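Local coordinates for probable intron-encoded endonuclease 1 (Wickerhamomyces canadensis, PDB 6X1J), which acts as a LAGLIDADG endonuclease in the homing of a mitochondrial 21S rRNA gene intron and is bound here to its DNA recognition sequence, at residues 33-36 / 37-41; 175-178 / 179-183. One frame throughout, in Å; residues are numbered along the deposited sequence.

Interaction 1: residues 33-36 / 37-41; sequences SKIQ and EETLI
S33 and E37 meet in the capped first turn of helix 34-45, the first of the two helices that carry the LAGLIDADG motifs, where E37 N donates to S33 O at 2.9 Å. The cap is a capping box with S33 as N-cap. Q36 N donates to S33 OG at 3.0 Å, with an N-H...O angle of 160°, while S33 N returns a bond to Q36 OE1, also at 3.0 Å. Two amides of the opening turn thus find acceptors in side chains. The amide group of Q36 is held from its other end as well, because its NE2 is bonded to E80 and to the backbone oxygen of V77, which should fix its rotation.

On the same first turn, K34 reaches forward four residues to form a salt bridge with E38, NZ to OE2 at 2.9 Å, using the syn lone pair of the carboxylate oxygen. The lysine chain runs extended and then bends at its last torsion (chi4 -77°), which brings the ammonium group to the syn side of OE2; its CG also lies 3.2 Å from E38 OE2. E38 OE1 is bonded to T137 OG1, so both carboxylate oxygens have partners.

I35 O is gripped twice by T39, by T39 OG1 at 2.8 Å and T39 N at 2.9 Å, from opposite faces of the carbonyl plane. The hydroxyl sits beside its own backbone N (chi1 -61°), folded back over the preceding turn and above the plane rather than on a lone pair.

Around this turn, I35, T39 and I41 pack on helix 138-148, E37, L40 and I41 lie against L115 of helix 113-119, and Q36 and L40 cover F78, just beyond helix 68-77.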
ATOM      1  N   SER A  33     -12.319  -9.642  -0.383  1.00 32.11           N
ATOM      2  CA  SER A  33     -11.717 -10.978  -0.563  1.00 32.67           C
ATOM      3  C   SER A  33     -10.466 -11.059   0.326  1.00 30.77           C
ATOM      4  O   SER A  33      -9.935  -9.974   0.705  1.00 27.50           O
ATOM      5  CB  SER A  33     -11.397 -11.222  -2.032  1.00 30.74           C
ATOM      6  OG  SER A  33     -10.346 -10.358  -2.485  1.00 31.24           O
ATOM      7  N   LYS A  34     -10.017 -12.287   0.609  1.00 26.19           N
ATOM      8  CA  LYS A  34      -8.709 -12.580   1.225  1.00 30.97           C
ATOM      9  C   LYS A  34      -7.622 -11.798   0.459  1.00 32.68           C
ATOM     10  O   LYS A  34      -6.830 -11.088   1.143  1.00 28.26           O
ATOM     11  CB  LYS A  34      -8.447 -14.094   1.213  1.00 32.17           C
ATOM     12  CG  LYS A  34      -7.279 -14.562   2.086  1.00 34.70           C
ATOM     13  CD  LYS A  34      -7.084 -16.080   2.122  1.00 34.01           C
ATOM     14  CE  LYS A  34      -6.088 -16.573   3.151  1.00 33.12           C
ATOM     15  NZ  LYS A  34      -4.668 -16.371   2.760  1.00 32.99           N
ATOM     16  N   ILE A  35      -7.603 -11.893  -0.891  1.00 25.92           N
ATOM     17  CA  ILE A  35      -6.548 -11.237  -1.716  1.00 25.02           C
ATOM     18  C   ILE A  35      -6.594  -9.734  -1.501  1.00 23.91           C
ATOM     19  O   ILE A  35      -5.524  -9.110  -1.276  1.00 26.77           O
ATOM     20  CB  ILE A  35      -6.677 -11.594  -3.196  1.00 24.03           C
ATOM     21  CG1 ILE A  35      -6.275 -13.052  -3.433  1.00 24.42           C
ATOM     22  CG2 ILE A  35      -5.855 -10.615  -4.024  1.00 25.39           C
ATOM     23  CD1 ILE A  35      -6.410 -13.512  -4.868  1.00 24.23           C
ATOM     24  N   GLN A  36      -7.775  -9.156  -1.574  1.00 22.81           N
ATOM     25  CA  GLN A  36      -7.926  -7.689  -1.455  1.00 23.44           C
ATOM     26  C   GLN A  36      -7.493  -7.251  -0.065  1.00 27.37           C
ATOM     27  O   GLN A  36      -6.865  -6.182   0.059  1.00 27.45           O
ATOM     28  CB  GLN A  36      -9.371  -7.307  -1.726  1.00 28.23           C
ATOM     29  CG  GLN A  36      -9.711  -7.434  -3.199  1.00 29.51           C
ATOM     30  CD  GLN A  36     -11.190  -7.436  -3.507  1.00 32.87           C
ATOM     31  OE1 GLN A  36     -12.043  -7.761  -2.678  1.00 31.71           O
ATOM     32  NE2 GLN A  36     -11.490  -7.023  -4.726  1.00 31.22           N
ATOM     33  N   GLU A  37      -7.827  -8.054   0.943  1.00 27.33           N
ATOM     34  CA  GLU A  37      -7.620  -7.645   2.347  1.00 28.52           C
ATOM     35  C   GLU A  37      -6.105  -7.570   2.534  1.00 24.32           C
ATOM     36  O   GLU A  37      -5.656  -6.548   3.053  1.00 24.11           O
ATOM     37  CB  GLU A  37      -8.303  -8.615   3.313  1.00 30.10           C
ATOM     38  CG  GLU A  37      -8.167  -8.210   4.765  1.00 40.02           C
ATOM     39  CD  GLU A  37      -8.420  -9.341   5.757  1.00 46.78           C
ATOM     40  OE1 GLU A  37      -9.374 -10.105   5.532  1.00 46.16           O
ATOM     41  OE2 GLU A  37      -7.654  -9.464   6.755  1.00 49.01           O
ATOM     42  N   GLU A  38      -5.402  -8.632   2.130  1.00 21.18           N
ATOM     43  CA  GLU A  38      -3.936  -8.814   2.347  1.00 24.59           C
ATOM     44  C   GLU A  38      -3.190  -7.809   1.489  1.00 23.85           C
ATOM     45  O   GLU A  38      -2.251  -7.191   1.997  1.00 25.49           O
ATOM     46  CB  GLU A  38      -3.473 -10.257   2.106  1.00 23.63           C
ATOM     47  CG  GLU A  38      -4.099 -11.233   3.092  1.00 25.26           C
ATOM     48  CD  GLU A  38      -3.787 -12.703   2.849  1.00 28.31           C
ATOM     49  OE1 GLU A  38      -2.815 -13.013   2.120  1.00 29.16           O
ATOM     50  OE2 GLU A  38      -4.510 -13.542   3.408  1.00 33.61           O
ATOM     51  N   THR A  39      -3.619  -7.595   0.245  1.00 25.15           N
ATOM     52  CA  THR A  39      -3.054  -6.514  -0.594  1.00 25.29           C
ATOM     53  C   THR A  39      -3.170  -5.187   0.182  1.00 26.07           C
ATOM     54  O   THR A  39      -2.194  -4.417   0.272  1.00 26.97           O
ATOM     55  CB  THR A  39      -3.768  -6.444  -1.956  1.00 23.58           C
ATOM     56  OG1 THR A  39      -3.593  -7.681  -2.657  1.00 21.20           O
ATOM     57  CG2 THR A  39      -3.225  -5.301  -2.761  1.00 23.97           C
ATOM     58  N   LEU A  40      -4.356  -4.912   0.693  1.00 24.68           N
ATOM     59  CA  LEU A  40      -4.722  -3.568   1.184  1.00 23.82           C
ATOM     60  C   LEU A  40      -3.959  -3.326   2.496  1.00 24.17           C
ATOM     61  O   LEU A  40      -3.601  -2.168   2.798  1.00 24.47           O
ATOM     62  CB  LEU A  40      -6.237  -3.513   1.407  1.00 25.26           C
ATOM     63  CG  LEU A  40      -6.751  -2.229   2.066  1.00 25.24           C
ATOM     64  CD1 LEU A  40      -6.223  -0.992   1.370  1.00 28.98           C
ATOM     65  CD2 LEU A  40      -8.262  -2.169   2.096  1.00 26.89           C
ATOM     66  N   ILE A  41      -3.687  -4.375   3.245  1.00 22.25           N
ATOM     67  CA  ILE A  41      -2.885  -4.201   4.503  1.00 26.75           C
ATOM     68  C   ILE A  41      -1.503  -3.668   4.104  1.00 24.51           C
ATOM     69  O   ILE A  41      -0.997  -2.735   4.771  1.00 29.55           O
ATOM     70  CB  ILE A  41      -2.824  -5.515   5.305  1.00 26.48           C
ATOM     71  CG1 ILE A  41      -4.168  -5.760   5.991  1.00 28.54           C
ATOM     72  CG2 ILE A  41      -1.654  -5.535   6.279  1.00 23.94           C
ATOM     73  CD1 ILE A  41      -4.455  -7.226   6.197  1.00 32.42           C
TER

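Interaction 2: residues 175-178 / 179-183; sequences VEIL and INDLN
V175 and I179 make the closest apolar side-chain contact across this helical stretch, CG1 of V175 lying 3.7 Å from CD1 of I179. The valine CG1 is trans to its own nitrogen (chi1 -179°), which swings it toward the next turn, and the isoleucine's CG1 branch, extended to CD1, reaches back to the preceding turn, with I179 CG1 3.4 Å from V175 O. That oxygen also accepts from I179 N at 2.8 Å: the amide comes in nearly end-on to the carbonyl, and the methylene sits out of its plane.

The side chains of I177 and D181 run alongside each other in the same direction. D181 OD2 comes within 3.3 Å of I177 CG2, and 3.4 Å from I177 O, two acceptors; that carbonyl is served instead by D181 N at 2.9 Å. Replacing D181 by an alanine would probably leave the CG2 methyl of I177 without its neighbour and open a gap against V132. L182 follows the same i to i+4 spacing, its CG 3.1 Å above L178 O.

Outside the turn, three elements cover these side chains. V175, L178 and I179 lie on I201 of strand 198-203, with P199 also against V175, whereas L178 and L182 meet W144 of helix 138-148, and L178 reaches L131 and V132 of helix 131-134. Residues 175-183 are thus amphipathic, with V175, L178 and L182 buried against the sheet, helix 131-134 and the second LAGLIDADG helix, and N180 exposed. Helix 172-186 comes between strands 163-165 and 191-195 in the alpha-beta-beta-alpha-beta-beta-alpha order characteristic of LAGLIDADG endonucleases.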
ATOM      1  N   VAL A 175       7.514   1.219  15.017  1.00 31.40           N
ATOM      2  CA  VAL A 175       8.491   0.486  14.159  1.00 29.55           C
ATOM      3  C   VAL A 175       9.147  -0.630  14.975  1.00 29.86           C
ATOM      4  O   VAL A 175       9.279  -1.777  14.428  1.00 26.47           O
ATOM      5  CB  VAL A 175       9.505   1.440  13.482  1.00 30.32           C
ATOM      6  CG1 VAL A 175      10.479   0.696  12.604  1.00 27.35           C
ATOM      7  CG2 VAL A 175       8.787   2.494  12.648  1.00 33.29           C
ATOM      8  N   GLU A 176       9.491  -0.368  16.256  1.00 33.24           N
ATOM      9  CA  GLU A 176      10.109  -1.418  17.122  1.00 34.30           C
ATOM     10  C   GLU A 176       9.149  -2.606  17.247  1.00 28.78           C
ATOM     11  O   GLU A 176       9.628  -3.744  17.177  1.00 35.20           O
ATOM     12  CB  GLU A 176      10.490  -0.911  18.519  1.00 37.13           C
ATOM     13  CG  GLU A 176      11.700  -0.016  18.561  1.00 43.07           C
ATOM     14  CD  GLU A 176      11.739   0.928  19.760  1.00 48.38           C
ATOM     15  OE1 GLU A 176      10.854   0.830  20.609  1.00 54.75           O
ATOM     16  OE2 GLU A 176      12.654   1.769  19.833  1.00 57.42           O
ATOM     17  N   ILE A 177       7.841  -2.373  17.363  1.00 32.37           N
ATOM     18  CA  ILE A 177       6.841  -3.489  17.332  1.00 33.98           C
ATOM     19  C   ILE A 177       6.944  -4.253  16.005  1.00 31.57           C
ATOM     20  O   ILE A 177       7.076  -5.523  16.053  1.00 28.94           O
ATOM     21  CB  ILE A 177       5.406  -3.011  17.620  1.00 36.83           C
ATOM     22  CG1 ILE A 177       5.239  -2.628  19.096  1.00 40.75           C
ATOM     23  CG2 ILE A 177       4.409  -4.093  17.240  1.00 39.66           C
ATOM     24  CD1 ILE A 177       4.261  -1.515  19.335  1.00 43.68           C
ATOM     25  N   LEU A 178       6.900  -3.543  14.868  1.00 35.31           N
ATOM     26  CA  LEU A 178       6.930  -4.199  13.518  1.00 29.91           C
ATOM     27  C   LEU A 178       8.168  -5.095  13.431  1.00 30.54           C
ATOM     28  O   LEU A 178       8.031  -6.326  13.083  1.00 25.51           O
ATOM     29  CB  LEU A 178       6.958  -3.129  12.423  1.00 33.19           C
ATOM     30  CG  LEU A 178       5.644  -2.385  12.193  1.00 33.73           C
ATOM     31  CD1 LEU A 178       5.848  -1.136  11.335  1.00 33.18           C
ATOM     32  CD2 LEU A 178       4.595  -3.302  11.552  1.00 31.07           C
ATOM     33  N   ILE A 179       9.332  -4.524  13.810  1.00 31.30           N
ATOM     34  CA  ILE A 179      10.642  -5.211  13.660  1.00 29.92           C
ATOM     35  C   ILE A 179      10.595  -6.473  14.514  1.00 30.12           C
ATOM     36  O   ILE A 179      10.931  -7.544  13.988  1.00 32.71           O
ATOM     37  CB  ILE A 179      11.820  -4.305  14.055  1.00 30.47           C
ATOM     38  CG1 ILE A 179      12.059  -3.182  13.039  1.00 33.00           C
ATOM     39  CG2 ILE A 179      13.046  -5.166  14.253  1.00 30.14           C
ATOM     40  CD1 ILE A 179      12.835  -2.041  13.609  1.00 34.50           C
ATOM     41  N   ASN A 180      10.183  -6.341  15.779  1.00 31.29           N
ATOM     42  CA  ASN A 180      10.079  -7.486  16.728  1.00 32.74           C
ATOM     43  C   ASN A 180       9.198  -8.604  16.138  1.00 29.54           C
ATOM     44  O   ASN A 180       9.666  -9.775  16.075  1.00 30.76           O
ATOM     45  CB  ASN A 180       9.546  -7.063  18.100  1.00 35.22           C
ATOM     46  CG  ASN A 180       9.607  -8.224  19.072  1.00 34.67           C
ATOM     47  OD1 ASN A 180       8.621  -8.939  19.235  1.00 39.36           O
ATOM     48  ND2 ASN A 180      10.773  -8.489  19.637  1.00 28.01           N
ATOM     49  N   ASP A 181       7.996  -8.262  15.671  1.00 30.38           N
ATOM     50  CA  ASP A 181       6.977  -9.260  15.226  1.00 32.34           C
ATOM     51  C   ASP A 181       7.290  -9.793  13.823  1.00 32.87           C
ATOM     52  O   ASP A 181       7.108 -11.037  13.578  1.00 27.52           O
ATOM     53  CB  ASP A 181       5.587  -8.652  15.348  1.00 34.55           C
ATOM     54  CG  ASP A 181       5.270  -8.293  16.787  1.00 38.19           C
ATOM     55  OD1 ASP A 181       5.910  -8.880  17.652  1.00 43.23           O
ATOM     56  OD2 ASP A 181       4.455  -7.382  17.023  1.00 42.10           O
ATOM     57  N   LEU A 182       7.815  -8.930  12.932  1.00 32.07           N
ATOM     58  CA  LEU A 182       8.279  -9.407  11.608  1.00 29.29           C
ATOM     59  C   LEU A 182       9.353 -10.459  11.800  1.00 27.81           C
ATOM     60  O   LEU A 182       9.266 -11.453  11.096  1.00 30.59           O
ATOM     61  CB  LEU A 182       8.825  -8.260  10.762  1.00 32.63           C
ATOM     62  CG  LEU A 182       7.762  -7.361  10.133  1.00 34.48           C
ATOM     63  CD1 LEU A 182       8.418  -6.112   9.561  1.00 32.47           C
ATOM     64  CD2 LEU A 182       6.970  -8.123   9.068  1.00 34.57           C
ATOM     65  N   ASN A 183      10.337 -10.231  12.688  1.00 30.80           N
ATOM     66  CA  ASN A 183      11.495 -11.144  12.849  1.00 31.77           C
ATOM     67  C   ASN A 183      11.018 -12.507  13.394  1.00 35.97           C
ATOM     68  O   ASN A 183      11.565 -13.549  12.973  1.00 32.69           O
ATOM     69  CB  ASN A 183      12.589 -10.464  13.659  1.00 34.41           C
ATOM     70  CG  ASN A 183      13.396  -9.443  12.871  1.00 35.84           C
ATOM     71  OD1 ASN A 183      13.382  -9.400  11.628  1.00 28.84           O
ATOM     72  ND2 ASN A 183      14.161  -8.652  13.605  1.00 33.44           N
TER

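How the interactions relate
The centres of interactions 1 and 2 are 21 Å apart and their nearest atoms about 8 Å, so they do not touch; helix 138-148 is what links them. I35, T39 and I41 of interaction 1 pack on R139, S140 and Y143 of that helix, while L178 and L182 of interaction 2 pack on L141 and W144. Its D147 and D148, with D47 and G46 just beyond helix 34-45, coordinate the two potassium ions. The side chain of L40 is about 12 Å from a potassium ion and that of L178 about 10 Å. Each interaction comes no nearer than about 10 Å to the DNA, so both are structural packing away from the metal site.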